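Local coordinates for protein Cel44C (Paenibacillus polymyxa, PDB 2YIH) that hydrolyses xyloglucan and probably related beta-1,4-glucans through this glycoside hydrolase family 44 part of a longer multidomain enzyme, at residues Asn399-Ala404 with Phe480-Ser485; Ile430-His436 with Leu449-Ser455. The protein carries 8 engineered substitutions. All blocks are in the same frame, centred on the assembly; numbering follows the deposited sequence.

Contact 1. Residues Asn399-Ala404 with Phe480-Ser485; sequences NYVSAA and FDKNSS
Two aromatic side chains reach across from opposite partners: a chi1 of -85° swings the ring of Tyr-400 off helix 399-409 toward the turn at 481-485, while a chi1 of 64° sets Phe-480 CG between the backbone N and the carbonyl carbon, and its ring runs back to the helix. Tyr-400 OH donates to Asp-481 O at 2.6 Å, in the carbonyl plane and on a lone pair, with a C=O...donor angle of 144°. This bond gives the buried phenol a partner and ties it to the backbone of the turn. Ser-485 CB sits over one face, 3.7 Å from the centroid of the Tyr-400 ring in a CH-pi contact, and Phe-480 CD1 lies at the ring edge, in plane, 3.9 Å from Tyr-400 CE1. The Phe-480 ring has its own cover from the helix: Ala-403 CB stands over one face, 3.9 Å from the centroid. Ala-403 CB also comes within 3.3 Å of Ser-485 O, and this one methyl touches both the ring and the carbonyl oxygen. The turn carries its own brace, an Asx turn in which Asn-483 N donates to Asp-481 OD1 at 2.8 Å, approaching from above the carboxylate plane. Here a tyrosine hydroxyl on a helix and an Asx turn both act on Asp-481, one through its carbonyl and the other through its carboxylate. Behind the contact, Phe-480 also packs on Ile-367 and Thr-374 of helix 367-382, where Ala-404 meets Met-373 and Thr-374. Helices 399-409 and 367-382 of the TIM-barrel domain thus pack against the end of strand 474-481 and the turn after it, and Phe-480 is held in the sheet by its backbone bond to Ala-510 of strand 509-516.

Contact 2. Residues Ile430-His436 with Leu449-Ser455; sequences IVNSSVH and LVVMNKS
Ser-434 and Met-452 pair near the start of strand 433-439 and the end of strand 446-453: Met-452 N donates to Ser-434 O at 3.0 Å, and Ser-434 N returns a longer bond to Met-452 O, 3.3 Å. His-436 and Val-450 form the next hydrogen-bonded pair, its shorter link running from Val-450 N to His-436 O, 2.8 Å. The Met-452 side chain, bent at chi2 and chi3, folds back so that SD lies 3.9 Å from Ser-434 CB and CE approaches His-436 CD2. The imidazole is fixed from outside by Asp-375 and Lys-382 of helix 367-382. On the opposite face Val-435 and Val-451 adjoin Ile-12 of strand 9-22.

Lys-454 is buried as well: its N reaches Asn-432 O, 2.9 Å, and in the conformer described, one of two and to be taken with caution, a bend at chi3 (-86°) carries NZ to Ile-430 O. By contrast, exposed Val-431 and partly exposed Ile-430 point their side chains away and are little covered. Asn-453 OD1 accepts from Ser-455 N at 2.8 Å, an Asx turn that closes the strand. The whole is an antiparallel beta hairpin, strands 433-439 and 446-453, within the beta-sandwich domain.

How the contacts relate
Along the chain the order is 399-404, 430-436, 449-455 and 480-485, so contact 2 is nested inside the loop that contact 1 closes. Their centres lie 15 Å apart and their nearest atoms about 7 Å, without touching. Both reach the same mixed sheet, in which strand 509-516 separates strand 474-481 of contact 1 from strand 446-453 of contact 2. Contact 1 bridges the two domains directly, joining the helix after the last barrel strand to the sandwich, whereas contact 2 builds the sandwich's own hairpin and meets helix 367-382 through His-436, Val-450, Met-452 and Lys-454. Both lie well away from the glycan pocket and the calcium site.

Contact 1. Residues Asn399-Ala404 with Phe480-Ser485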
loop_
_atom_site.group_PDB
_atom_site.type_symbol
_atom_site.label_atom_id
_atom_site.label_comp_id
_atom_site.label_asym_id
_atom_site.label_seq_id
_atom_site.Cartn_x
_atom_site.Cartn_y
_atom_site.Cartn_z
ATOM N N ASN A 399 -13.608 -10.586 4.545
ATOM C CA ASN A 399 -14.900 -10.120 4.031
ATOM C C ASN A 399 -15.123 -8.642 4.272
ATOM O O ASN A 399 -15.701 -7.978 3.432
ATOM C CB ASN A 399 -16.054 -10.906 4.657
ATOM C CG ASN A 399 -16.127 -12.325 4.137
ATOM O OD1 ASN A 399 -16.001 -12.577 2.921
ATOM N ND2 ASN A 399 -16.248 -13.267 5.059
ATOM N N TYR A 400 -14.713 -8.147 5.441
ATOM C CA TYR A 400 -14.993 -6.736 5.765
ATOM C C TYR A 400 -13.967 -5.772 5.169
ATOM O O TYR A 400 -14.288 -4.596 4.894
ATOM C CB TYR A 400 -15.215 -6.542 7.266
ATOM C CG TYR A 400 -16.651 -6.809 7.697
ATOM C CD1 TYR A 400 -17.671 -5.919 7.371
ATOM C CD2 TYR A 400 -16.988 -8.005 8.361
ATOM C CE1 TYR A 400 -18.989 -6.141 7.770
ATOM C CE2 TYR A 400 -18.299 -8.241 8.772
ATOM C CZ TYR A 400 -19.293 -7.344 8.427
ATOM O OH TYR A 400 -20.600 -7.577 8.823
ATOM N N VAL A 401 -12.754 -6.264 4.872
ATOM C CA VAL A 401 -11.821 -5.444 4.075
ATOM C C VAL A 401 -12.342 -5.301 2.652
ATOM O O VAL A 401 -12.361 -4.202 2.090
ATOM C CB VAL A 401 -10.384 -6.027 4.113
ATOM C CG1 VAL A 401 -9.454 -5.215 3.155
ATOM C CG2 VAL A 401 -9.864 -5.943 5.541
ATOM N N SER A 402 -12.777 -6.408 2.061
ATOM C CA SER A 402 -13.321 -6.359 0.715
ATOM C C SER A 402 -14.539 -5.443 0.698
ATOM O O SER A 402 -14.724 -4.703 -0.257
ATOM C CB SER A 402 -13.674 -7.762 0.212
ATOM O OG SER A 402 -12.501 -8.559 0.037
ATOM N N ALA A 403 -15.362 -5.493 1.747
ATOM C CA ALA A 403 -16.530 -4.583 1.828
ATOM C C ALA A 403 -16.142 -3.105 1.744
ATOM O O ALA A 403 -16.732 -2.350 0.991
ATOM C CB ALA A 403 -17.351 -4.817 3.139
ATOM N N ALA A 404 -15.085 -2.737 2.452
ATOM C CA ALA A 404 -14.612 -1.337 2.452
ATOM C C ALA A 404 -14.194 -0.923 1.050
ATOM O O ALA A 404 -14.577 0.170 0.591
ATOM C CB ALA A 404 -13.453 -1.146 3.452
ATOM N N PHE A 480 -22.892 -1.223 4.406
ATOM C CA PHE A 480 -22.695 -2.527 5.047
ATOM C C PHE A 480 -22.673 -2.262 6.529
ATOM O O PHE A 480 -22.553 -1.115 6.957
ATOM C CB PHE A 480 -21.394 -3.232 4.570
ATOM C CG PHE A 480 -20.100 -2.497 4.923
ATOM C CD1 PHE A 480 -19.536 -2.610 6.203
ATOM C CD2 PHE A 480 -19.419 -1.731 3.959
ATOM C CE1 PHE A 480 -18.317 -1.967 6.539
ATOM C CE2 PHE A 480 -18.209 -1.084 4.272
ATOM C CZ PHE A 480 -17.625 -1.237 5.534
ATOM N N ASP A 481 -22.855 -3.296 7.322
ATOM C CA ASP A 481 -22.879 -3.136 8.758
ATOM C C ASP A 481 -22.504 -4.470 9.404
ATOM O O ASP A 481 -21.965 -5.352 8.722
ATOM C CB ASP A 481 -24.266 -2.632 9.225
ATOM C CG ASP A 481 -25.410 -3.622 8.941
ATOM O OD1 ASP A 481 -25.151 -4.805 8.617
ATOM O OD2 ASP A 481 -26.603 -3.225 9.191
ATOM N N LYS A 482 -22.767 -4.631 10.699
ATOM C CA LYS A 482 -22.360 -5.856 11.401
ATOM C C LYS A 482 -23.152 -7.091 10.989
ATOM O O LYS A 482 -22.747 -8.224 11.276
ATOM C CB LYS A 482 -22.456 -5.674 12.914
ATOM C CG LYS A 482 -23.853 -5.904 13.465
ATOM C CD LYS A 482 -23.879 -5.644 14.965
ATOM C CE LYS A 482 -25.289 -5.840 15.516
ATOM N NZ LYS A 482 -25.300 -5.555 16.986
ATOM N N ASN A 483 -24.289 -6.879 10.341
ATOM C CA ASN A 483 -25.177 -7.990 9.981
ATOM C C ASN A 483 -24.853 -8.557 8.605
ATOM O O ASN A 483 -25.187 -9.712 8.309
ATOM C CB ASN A 483 -26.640 -7.519 9.989
ATOM C CG ASN A 483 -27.064 -6.997 11.344
ATOM O OD1 ASN A 483 -27.569 -5.866 11.462
ATOM N ND2 ASN A 483 -26.758 -7.756 12.378
ATOM N N SER A 484 -24.263 -7.721 7.752
ATOM C CA SER A 484 -24.019 -8.099 6.372
ATOM C C SER A 484 -22.821 -7.350 5.826
ATOM O O SER A 484 -22.812 -6.111 5.782
ATOM C CB SER A 484 -25.237 -7.833 5.452
ATOM O OG SER A 484 -25.016 -8.445 4.148
ATOM N N SER A 485 -21.816 -8.112 5.401
ATOM C CA SER A 485 -20.665 -7.536 4.743
ATOM C C SER A 485 -20.913 -7.223 3.265
ATOM O O SER A 485 -20.218 -6.372 2.702
ATOM C CB SER A 485 -19.436 -8.440 4.907
ATOM O OG SER A 485 -19.734 -9.731 4.409
#

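Contact 2. Residues Ile430-His436 with Leu449-Ser455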
loop_
_atom_site.group_PDB
_atom_site.type_symbol
_atom_site.label_atom_id
_atom_site.label_comp_id
_atom_site.label_asym_id
_atom_site.label_seq_id
_atom_site.Cartn_x
_atom_site.Cartn_y
_atom_site.Cartn_z
ATOM N N ILE A 430 -15.546 13.778 15.663
ATOM C CA ILE A 430 -14.539 12.976 14.961
ATOM C C ILE A 430 -14.249 11.651 15.640
ATOM O O ILE A 430 -13.525 10.825 15.084
ATOM C CB ILE A 430 -13.218 13.737 14.727
ATOM C CG1 ILE A 430 -12.484 13.987 16.044
ATOM C CG2 ILE A 430 -13.477 15.026 13.949
ATOM C CD1 ILE A 430 -11.015 14.400 15.831
ATOM N N VAL A 431 -14.825 11.437 16.823
ATOM C CA VAL A 431 -14.628 10.167 17.542
ATOM C C VAL A 431 -15.650 9.128 17.056
ATOM O O VAL A 431 -15.318 7.963 16.718
ATOM C CB VAL A 431 -14.736 10.359 19.087
ATOM C CG1 VAL A 431 -14.544 9.015 19.778
ATOM C CG2 VAL A 431 -13.687 11.356 19.592
ATOM N N ASN A 432 -16.924 9.503 17.104
ATOM C CA ASN A 432 -17.977 8.582 16.741
ATOM C C ASN A 432 -18.263 8.506 15.261
ATOM O O ASN A 432 -18.902 7.555 14.825
ATOM C CB ASN A 432 -19.274 8.915 17.511
ATOM C CG ASN A 432 -19.132 8.604 18.971
ATOM O OD1 ASN A 432 -18.849 7.453 19.326
ATOM N ND2 ASN A 432 -19.174 9.641 19.819
ATOM N N SER A 433 -17.794 9.487 14.480
ATOM C CA SER A 433 -18.061 9.450 13.030
ATOM C C SER A 433 -16.792 9.754 12.238
ATOM O O SER A 433 -15.838 10.339 12.770
ATOM C CB SER A 433 -19.136 10.465 12.625
ATOM O OG SER A 433 -18.620 11.807 12.679
ATOM N N SER A 434 -16.810 9.356 10.970
ATOM C CA SER A 434 -15.878 9.895 9.984
ATOM C C SER A 434 -16.657 10.081 8.697
ATOM O O SER A 434 -17.674 9.406 8.461
ATOM C CB SER A 434 -14.731 8.914 9.738
ATOM O OG SER A 434 -13.923 8.835 10.897
ATOM N N VAL A 435 -16.188 10.985 7.844
ATOM C CA VAL A 435 -16.919 11.285 6.623
ATOM C C VAL A 435 -15.955 11.825 5.550
ATOM O O VAL A 435 -15.009 12.569 5.845
ATOM C CB VAL A 435 -18.044 12.340 6.901
ATOM C CG1 VAL A 435 -17.423 13.599 7.528
ATOM C CG2 VAL A 435 -18.822 12.642 5.597
ATOM N N HIS A 436 -16.159 11.353 4.337
ATOM C CA HIS A 436 -15.326 11.733 3.198
ATOM C C HIS A 436 -16.206 12.043 2.012
ATOM O O HIS A 436 -17.150 11.311 1.732
ATOM C CB HIS A 436 -14.427 10.557 2.866
ATOM C CG HIS A 436 -13.562 10.144 4.018
ATOM N ND1 HIS A 436 -12.516 10.914 4.478
ATOM C CD2 HIS A 436 -13.610 9.049 4.814
ATOM C CE1 HIS A 436 -11.967 10.318 5.522
ATOM N NE2 HIS A 436 -12.612 9.180 5.744
ATOM N N LEU A 449 -20.731 10.790 -0.856
ATOM C CA LEU A 449 -20.383 10.930 0.556
ATOM C C LEU A 449 -20.228 9.549 1.144
ATOM O O LEU A 449 -21.133 8.722 1.007
ATOM C CB LEU A 449 -21.490 11.634 1.345
ATOM C CG LEU A 449 -22.021 12.944 0.793
ATOM C CD1 LEU A 449 -23.131 13.429 1.751
ATOM C CD2 LEU A 449 -20.919 14.008 0.645
ATOM N N VAL A 450 -19.089 9.280 1.768
ATOM C CA VAL A 450 -18.941 8.025 2.550
ATOM C C VAL A 450 -18.934 8.430 4.016
ATOM O O VAL A 450 -18.157 9.303 4.434
ATOM C CB VAL A 450 -17.652 7.235 2.144
ATOM C CG1 VAL A 450 -17.359 6.099 3.183
ATOM C CG2 VAL A 450 -17.820 6.627 0.776
ATOM N N VAL A 451 -19.893 7.903 4.772
ATOM C CA VAL A 451 -20.042 8.253 6.181
ATOM C C VAL A 451 -20.108 6.982 7.045
ATOM O O VAL A 451 -20.618 5.926 6.614
ATOM C CB VAL A 451 -21.281 9.169 6.407
ATOM C CG1 VAL A 451 -22.598 8.468 6.004
ATOM C CG2 VAL A 451 -21.323 9.683 7.861
ATOM N N MET A 452 -19.552 7.051 8.236
ATOM C CA MET A 452 -19.573 5.870 9.096
ATOM C C MET A 452 -19.791 6.212 10.551
ATOM O O MET A 452 -19.354 7.266 11.015
ATOM C CB MET A 452 -18.293 5.048 8.916
ATOM C CG MET A 452 -17.015 5.745 9.415
ATOM S SD MET A 452 -15.570 5.388 8.390
ATOM C CE MET A 452 -15.968 6.422 6.952
ATOM N N ASN A 453 -20.454 5.295 11.267
ATOM C CA ASN A 453 -20.613 5.376 12.713
ATOM C C ASN A 453 -19.755 4.311 13.396
ATOM O O ASN A 453 -19.996 3.095 13.215
ATOM C CB ASN A 453 -22.104 5.156 13.054
ATOM C CG ASN A 453 -22.415 5.400 14.528
ATOM O OD1 ASN A 453 -21.524 5.463 15.366
ATOM N ND2 ASN A 453 -23.703 5.449 14.847
ATOM N N LYS A 454 -18.752 4.779 14.150
ATOM C CA LYS A 454 -17.790 3.927 14.859
ATOM C C LYS A 454 -18.290 3.532 16.255
ATOM O O LYS A 454 -17.661 2.717 16.948
ATOM C CB LYS A 454 -16.447 4.655 15.002
ATOM C CG LYS A 454 -15.754 4.972 13.665
ATOM C CD LYS A 454 -14.497 5.805 13.858
ATOM C CE LYS A 454 -14.817 7.288 13.907
ATOM N NZ LYS A 454 -13.610 8.079 14.239
ATOM N N SER A 455 -19.397 4.137 16.695
ATOM C CA SER A 455 -19.964 3.751 18.001
ATOM C C SER A 455 -20.418 2.302 17.977
ATOM O O SER A 455 -21.048 1.846 17.015
ATOM C CB SER A 455 -21.161 4.613 18.396
ATOM O OG SER A 455 -21.708 4.119 19.639
#